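Long-range contact in laminin subunit ALPHA-1 (Mus musculus, PDB 2JD4), which forms part of the basement membrane protein laminin-111 and, through its paired terminal LG4-5 domains, probably anchors it to cell surfaces: residues V236-L250 with I324-L338. The protein carries 4 engineered substitutions. Sequence-based numbering, arbitrary orientation.
Engineered in segment 324-338: Ser337 (natural residue Cys). With MG (magnesium ion), chain D.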
loop_
_atom_site.group_PDB
_atom_site.type_symbol
_atom_site.label_atom_id
_atom_site.label_comp_id
_atom_site.label_asym_id
_atom_site.label_seq_id
_atom_site.Cartn_x
_atom_site.Cartn_y
_atom_site.Cartn_z
ATOM N N VAL A 236 7.744 4.846 17.565
ATOM C CA VAL A 236 6.654 5.780 17.344
ATOM C C VAL A 236 5.718 5.189 16.294
ATOM O O VAL A 236 6.172 4.643 15.296
ATOM C CB VAL A 236 7.180 7.135 16.822
ATOM C CG1 VAL A 236 6.007 8.028 16.435
ATOM C CG2 VAL A 236 8.056 7.806 17.888
ATOM N N LEU A 237 4.414 5.303 16.517
ATOM C CA LEU A 237 3.439 4.783 15.563
ATOM C C LEU A 237 2.797 5.904 14.748
ATOM O O LEU A 237 2.785 5.854 13.514
ATOM C CB LEU A 237 2.352 3.983 16.296
ATOM C CG LEU A 237 2.806 2.663 16.938
ATOM C CD1 LEU A 237 1.698 2.104 17.833
ATOM C CD2 LEU A 237 3.167 1.658 15.836
ATOM N N LEU A 238 2.278 6.922 15.430
ATOM C CA LEU A 238 1.630 8.019 14.730
ATOM C C LEU A 238 1.619 9.329 15.515
ATOM O O LEU A 238 1.546 9.332 16.746
ATOM C CB LEU A 238 0.196 7.605 14.366
ATOM C CG LEU A 238 -0.716 8.531 13.553
ATOM C CD1 LEU A 238 -1.696 7.683 12.743
ATOM C CD2 LEU A 238 -1.451 9.505 14.480
ATOM N N GLY A 239 1.705 10.438 14.778
ATOM C CA GLY A 239 1.685 11.756 15.383
ATOM C C GLY A 239 1.153 12.830 14.446
ATOM O O GLY A 239 1.473 12.857 13.251
ATOM N N ILE A 240 0.309 13.706 14.984
ATOM C CA ILE A 240 -0.248 14.824 14.223
ATOM C C ILE A 240 -0.100 16.015 15.162
ATOM O O ILE A 240 -0.756 16.068 16.205
ATOM C CB ILE A 240 -1.743 14.612 13.900
ATOM C CG1 ILE A 240 -1.934 13.280 13.164
ATOM C CG2 ILE A 240 -2.252 15.757 13.027
ATOM C CD1 ILE A 240 -3.389 12.945 12.881
ATOM N N SER A 241 0.750 16.969 14.799
ATOM C CA SER A 241 0.993 18.104 15.684
ATOM C C SER A 241 1.111 19.474 15.029
ATOM O O SER A 241 1.610 19.606 13.911
ATOM C CB SER A 241 2.267 17.836 16.488
ATOM O OG SER A 241 2.597 18.934 17.327
ATOM N N SER A 242 0.638 20.495 15.739
ATOM C CA SER A 242 0.745 21.866 15.255
ATOM C C SER A 242 2.143 22.303 15.697
ATOM O O SER A 242 2.779 21.620 16.499
ATOM C CB SER A 242 -0.299 22.758 15.923
ATOM O OG SER A 242 -0.059 22.853 17.317
ATOM N N ALA A 243 2.624 23.428 15.182
ATOM C CA ALA A 243 3.943 23.916 15.564
ATOM C C ALA A 243 3.862 24.574 16.945
ATOM O O ALA A 243 4.862 25.065 17.471
ATOM C CB ALA A 243 4.455 24.916 14.524
ATOM N N LYS A 244 2.667 24.568 17.527
ATOM C CA LYS A 244 2.448 25.166 18.838
ATOM C C LYS A 244 2.211 24.147 19.954
ATOM O O LYS A 244 3.150 23.476 20.392
ATOM C CB LYS A 244 1.270 26.148 18.777
ATOM C CG LYS A 244 1.478 27.297 17.802
ATOM C CD LYS A 244 0.280 28.235 17.788
ATOM C CE LYS A 244 0.458 29.341 16.758
ATOM N NZ LYS A 244 1.662 30.171 17.034
ATOM N N VAL A 245 0.958 24.029 20.401
ATOM C CA VAL A 245 0.603 23.119 21.491
ATOM C C VAL A 245 -0.328 21.945 21.122
ATOM O O VAL A 245 -0.028 20.783 21.416
ATOM C CB VAL A 245 -0.048 23.912 22.654
ATOM C CG1 VAL A 245 -0.366 22.982 23.820
ATOM C CG2 VAL A 245 0.888 25.034 23.108
ATOM N N ASP A 246 -1.461 22.249 20.499
ATOM C CA ASP A 246 -2.427 21.219 20.112
ATOM C C ASP A 246 -1.800 20.064 19.317
ATOM O O ASP A 246 -1.163 20.288 18.285
ATOM C CB ASP A 246 -3.557 21.860 19.301
ATOM C CG ASP A 246 -4.468 22.729 20.158
ATOM O OD1 ASP A 246 -4.044 23.125 21.264
ATOM O OD2 ASP A 246 -5.600 23.015 19.723
ATOM N N ALA A 247 -1.995 18.835 19.795
ATOM C CA ALA A 247 -1.444 17.654 19.123
ATOM C C ALA A 247 -1.889 16.326 19.737
ATOM O O ALA A 247 -2.392 16.285 20.862
ATOM C CB ALA A 247 0.080 17.728 19.132
ATOM N N ILE A 248 -1.713 15.243 18.978
ATOM C CA ILE A 248 -2.037 13.894 19.448
ATOM C C ILE A 248 -0.903 12.957 19.032
ATOM O O ILE A 248 -0.227 13.205 18.033
ATOM C CB ILE A 248 -3.364 13.355 18.855
ATOM C CG1 ILE A 248 -3.219 13.102 17.353
ATOM C CG2 ILE A 248 -4.492 14.349 19.114
ATOM C CD1 ILE A 248 -4.394 12.343 16.761
ATOM N N GLY A 249 -0.691 11.891 19.798
ATOM C CA GLY A 249 0.371 10.950 19.478
ATOM C C GLY A 249 0.104 9.536 19.962
ATOM O O GLY A 249 -0.587 9.336 20.959
ATOM N N LEU A 250 0.651 8.558 19.239
ATOM C CA LEU A 250 0.509 7.142 19.570
ATOM C C LEU A 250 1.919 6.556 19.454
ATOM O O LEU A 250 2.565 6.692 18.412
ATOM C CB LEU A 250 -0.427 6.465 18.566
ATOM C CG LEU A 250 -1.183 5.204 18.986
ATOM C CD1 LEU A 250 -2.154 5.542 20.108
ATOM C CD2 LEU A 250 -1.947 4.642 17.787
ATOM N N ILE A 324 0.246 13.913 8.789
ATOM C CA ILE A 324 0.200 12.767 9.680
ATOM C C ILE A 324 1.511 12.005 9.520
ATOM O O ILE A 324 1.812 11.493 8.441
ATOM C CB ILE A 324 -0.962 11.814 9.320
ATOM C CG1 ILE A 324 -2.304 12.541 9.455
ATOM C CG2 ILE A 324 -0.935 10.593 10.233
ATOM C CD1 ILE A 324 -3.492 11.700 9.016
ATOM N N TYR A 325 2.290 11.940 10.591
ATOM C CA TYR A 325 3.562 11.231 10.559
ATOM C C TYR A 325 3.389 9.814 11.075
ATOM O O TYR A 325 2.904 9.605 12.185
ATOM C CB TYR A 325 4.619 11.993 11.369
ATOM C CG TYR A 325 5.219 13.139 10.582
ATOM C CD1 TYR A 325 4.544 14.355 10.450
ATOM C CD2 TYR A 325 6.409 12.966 9.870
ATOM C CE1 TYR A 325 5.036 15.368 9.614
ATOM C CE2 TYR A 325 6.908 13.966 9.037
ATOM C CZ TYR A 325 6.214 15.163 8.909
ATOM O OH TYR A 325 6.686 16.138 8.058
ATOM N N VAL A 326 3.777 8.844 10.250
ATOM C CA VAL A 326 3.640 7.437 10.609
ATOM C C VAL A 326 4.971 6.717 10.793
ATOM O O VAL A 326 5.845 6.782 9.935
ATOM C CB VAL A 326 2.833 6.675 9.532
ATOM C CG1 VAL A 326 2.579 5.255 9.996
ATOM C CG2 VAL A 326 1.519 7.403 9.243
ATOM N N GLY A 327 5.121 6.036 11.925
ATOM C CA GLY A 327 6.344 5.289 12.185
ATOM C C GLY A 327 7.560 6.075 12.647
ATOM O O GLY A 327 8.632 5.489 12.848
ATOM N N GLY A 328 7.408 7.386 12.820
ATOM C CA GLY A 328 8.524 8.220 13.252
ATOM C C GLY A 328 8.414 9.637 12.714
ATOM O O GLY A 328 7.363 10.025 12.203
ATOM N N TYR A 329 9.487 10.414 12.823
ATOM C CA TYR A 329 9.485 11.790 12.331
ATOM C C TYR A 329 10.880 12.407 12.407
ATOM O O TYR A 329 11.656 12.093 13.313
ATOM C CB TYR A 329 8.479 12.642 13.129
ATOM C CG TYR A 329 8.732 12.722 14.623
ATOM C CD1 TYR A 329 9.339 13.844 15.187
ATOM C CD2 TYR A 329 8.358 11.682 15.471
ATOM C CE1 TYR A 329 9.569 13.928 16.561
ATOM C CE2 TYR A 329 8.583 11.755 16.850
ATOM C CZ TYR A 329 9.187 12.878 17.386
ATOM O OH TYR A 329 9.415 12.954 18.746
ATOM N N PRO A 330 11.216 13.294 11.448
ATOM C CA PRO A 330 12.528 13.948 11.418
ATOM C C PRO A 330 12.677 14.987 12.529
ATOM O O PRO A 330 11.683 15.529 13.010
ATOM C CB PRO A 330 12.576 14.552 10.017
ATOM C CG PRO A 330 11.153 14.900 9.764
ATOM C CD PRO A 330 10.405 13.694 10.284
ATOM N N ALA A 331 13.923 15.246 12.926
ATOM C CA ALA A 331 14.251 16.184 14.007
ATOM C C ALA A 331 13.704 17.606 13.889
ATOM O O ALA A 331 13.412 18.242 14.905
ATOM C CB ALA A 331 15.767 16.242 14.188
ATOM N N HIS A 332 13.564 18.112 12.667
ATOM C CA HIS A 332 13.065 19.470 12.487
ATOM C C HIS A 332 11.544 19.596 12.630
ATOM O O HIS A 332 11.008 20.704 12.623
ATOM C CB HIS A 332 13.503 20.028 11.128
ATOM C CG HIS A 332 12.953 19.280 9.955
ATOM N ND1 HIS A 332 13.487 18.088 9.511
ATOM C CD2 HIS A 332 11.911 19.554 9.134
ATOM C CE1 HIS A 332 12.797 17.664 8.466
ATOM N NE2 HIS A 332 11.836 18.534 8.217
ATOM N N ILE A 333 10.856 18.466 12.771
ATOM C CA ILE A 333 9.400 18.468 12.913
ATOM C C ILE A 333 8.956 18.315 14.365
ATOM O O ILE A 333 9.327 17.353 15.041
ATOM C CB ILE A 333 8.761 17.341 12.066
ATOM C CG1 ILE A 333 8.995 17.621 10.577
ATOM C CG2 ILE A 333 7.269 17.244 12.355
ATOM C CD1 ILE A 333 8.432 18.956 10.107
ATOM N N LYS A 334 8.152 19.262 14.842
ATOM C CA LYS A 334 7.677 19.223 16.220
ATOM C C LYS A 334 6.508 18.270 16.410
ATOM O O LYS A 334 5.569 18.260 15.618
ATOM C CB LYS A 334 7.258 20.628 16.679
ATOM C CG LYS A 334 6.987 20.740 18.183
ATOM C CD LYS A 334 6.503 22.133 18.586
ATOM C CE LYS A 334 6.330 22.233 20.097
ATOM N NZ LYS A 334 5.924 23.601 20.552
ATOM N N GLN A 335 6.579 17.452 17.453
ATOM C CA GLN A 335 5.504 16.517 17.776
ATOM C C GLN A 335 5.237 16.717 19.265
ATOM O O GLN A 335 5.803 16.026 20.116
ATOM C CB GLN A 335 5.923 15.071 17.482
ATOM C CG GLN A 335 5.918 14.689 15.987
ATOM C CD GLN A 335 4.541 14.861 15.329
ATOM O OE1 GLN A 335 3.511 14.651 15.962
ATOM N NE2 GLN A 335 4.530 15.225 14.049
ATOM N N ASN A 336 4.360 17.669 19.567
ATOM C CA ASN A 336 4.063 18.014 20.948
ATOM C C ASN A 336 3.420 16.934 21.801
ATOM O O ASN A 336 3.438 17.033 23.033
ATOM C CB ASN A 336 3.214 19.287 21.005
ATOM C CG ASN A 336 3.402 20.036 22.303
ATOM O OD1 ASN A 336 4.529 20.175 22.780
ATOM N ND2 ASN A 336 2.310 20.528 22.880
ATOM N N SER A 337 2.848 15.910 21.169
ATOM C CA SER A 337 2.232 14.828 21.934
ATOM C C SER A 337 2.895 13.461 21.715
ATOM O O SER A 337 2.226 12.431 21.616
ATOM C CB SER A 337 0.730 14.760 21.651
ATOM O OG SER A 337 0.075 15.897 22.204
ATOM N N LEU A 338 4.221 13.477 21.639
ATOM C CA LEU A 338 5.033 12.271 21.495
ATOM C C LEU A 338 6.262 12.455 22.383
ATOM O O LEU A 338 6.969 13.451 22.265
ATOM C CB LEU A 338 5.475 12.062 20.036
ATOM C CG LEU A 338 4.441 11.435 19.090
ATOM C CD1 LEU A 338 5.015 11.334 17.677
ATOM C CD2 LEU A 338 4.053 10.046 19.606
HETATM MG MG MG D . -6.904 24.696 20.373
HETATM O O HOH W 1 2.235 16.591 12.419
HETATM O O HOH W 2 4.515 19.921 13.816
HETATM O O HOH W 3 -5.532 25.028 22.099
HETATM O O HOH W 4 2.373 14.628 18.647
HETATM O O HOH W 5 -5.836 25.767 19.071
HETATM O O HOH W 6 -8.306 23.745 21.730
#
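Val236 splits its two methyls between partners: CG1 packs 3.7 Å from Leu338 CD1, while CG2 meets the edge of the Tyr329 ring, whose one face is covered by Gln335 CG. Antiparallel pairing follows, the axes of 236-241 and 324-326 lying at 167°. Leu237 O accepts from Gly327 N at 2.8 Å, the donor standing well above the carbonyl plane. Leu238 CG reaches Ile324 CG2 on one side of the sheet. Gly239 and Tyr325 exchange backbone bonds in both directions as a hydrogen-bonded pair. A side chain at Gly239 would collide with Gln335 OE1 and Leu338 CD1 on the other side, evidence of how closely the returning chain covers this strand. Ile240 CD1 lies 3.6 Å from Ile324 CG1, the two side chains running side by side and pointing the same way. Ser241 OG lies anti to its own nitrogen (chi1 177°), where it accepts from Asn336 N at 3.1 Å and donates to Ser242 O; an alanine here would probably leave Asn336 N without its acceptor and Ser242 O without this donor. Water bridges Ser241 N to Gln335 NE2. Two side chains then secure the 242-246 loop: extended Lys334 brings NZ to Lys244 O at 2.8 Å, and Asn336 ND2 meets a lone pair of Val245 O at 2.8 Å, Val245 O lying close to the plane of the Asn336 amide. The adjoining Asp246 binds magnesium through OD2, with Asp319 as the other protein ligand. At Ala247 the engineered Ser337 makes a weak OG bond to the carbonyl O, and Gly249 CA approaches Ser337 O at 3.2 Å. Within this laminin G β-sandwich, strand 235-241 thus runs between 247-253 and 322-326; strand 256-262 flanks the former and 207-212 the latter, while Leu237 and Leu250 pack on Leu288 of strand 286-293.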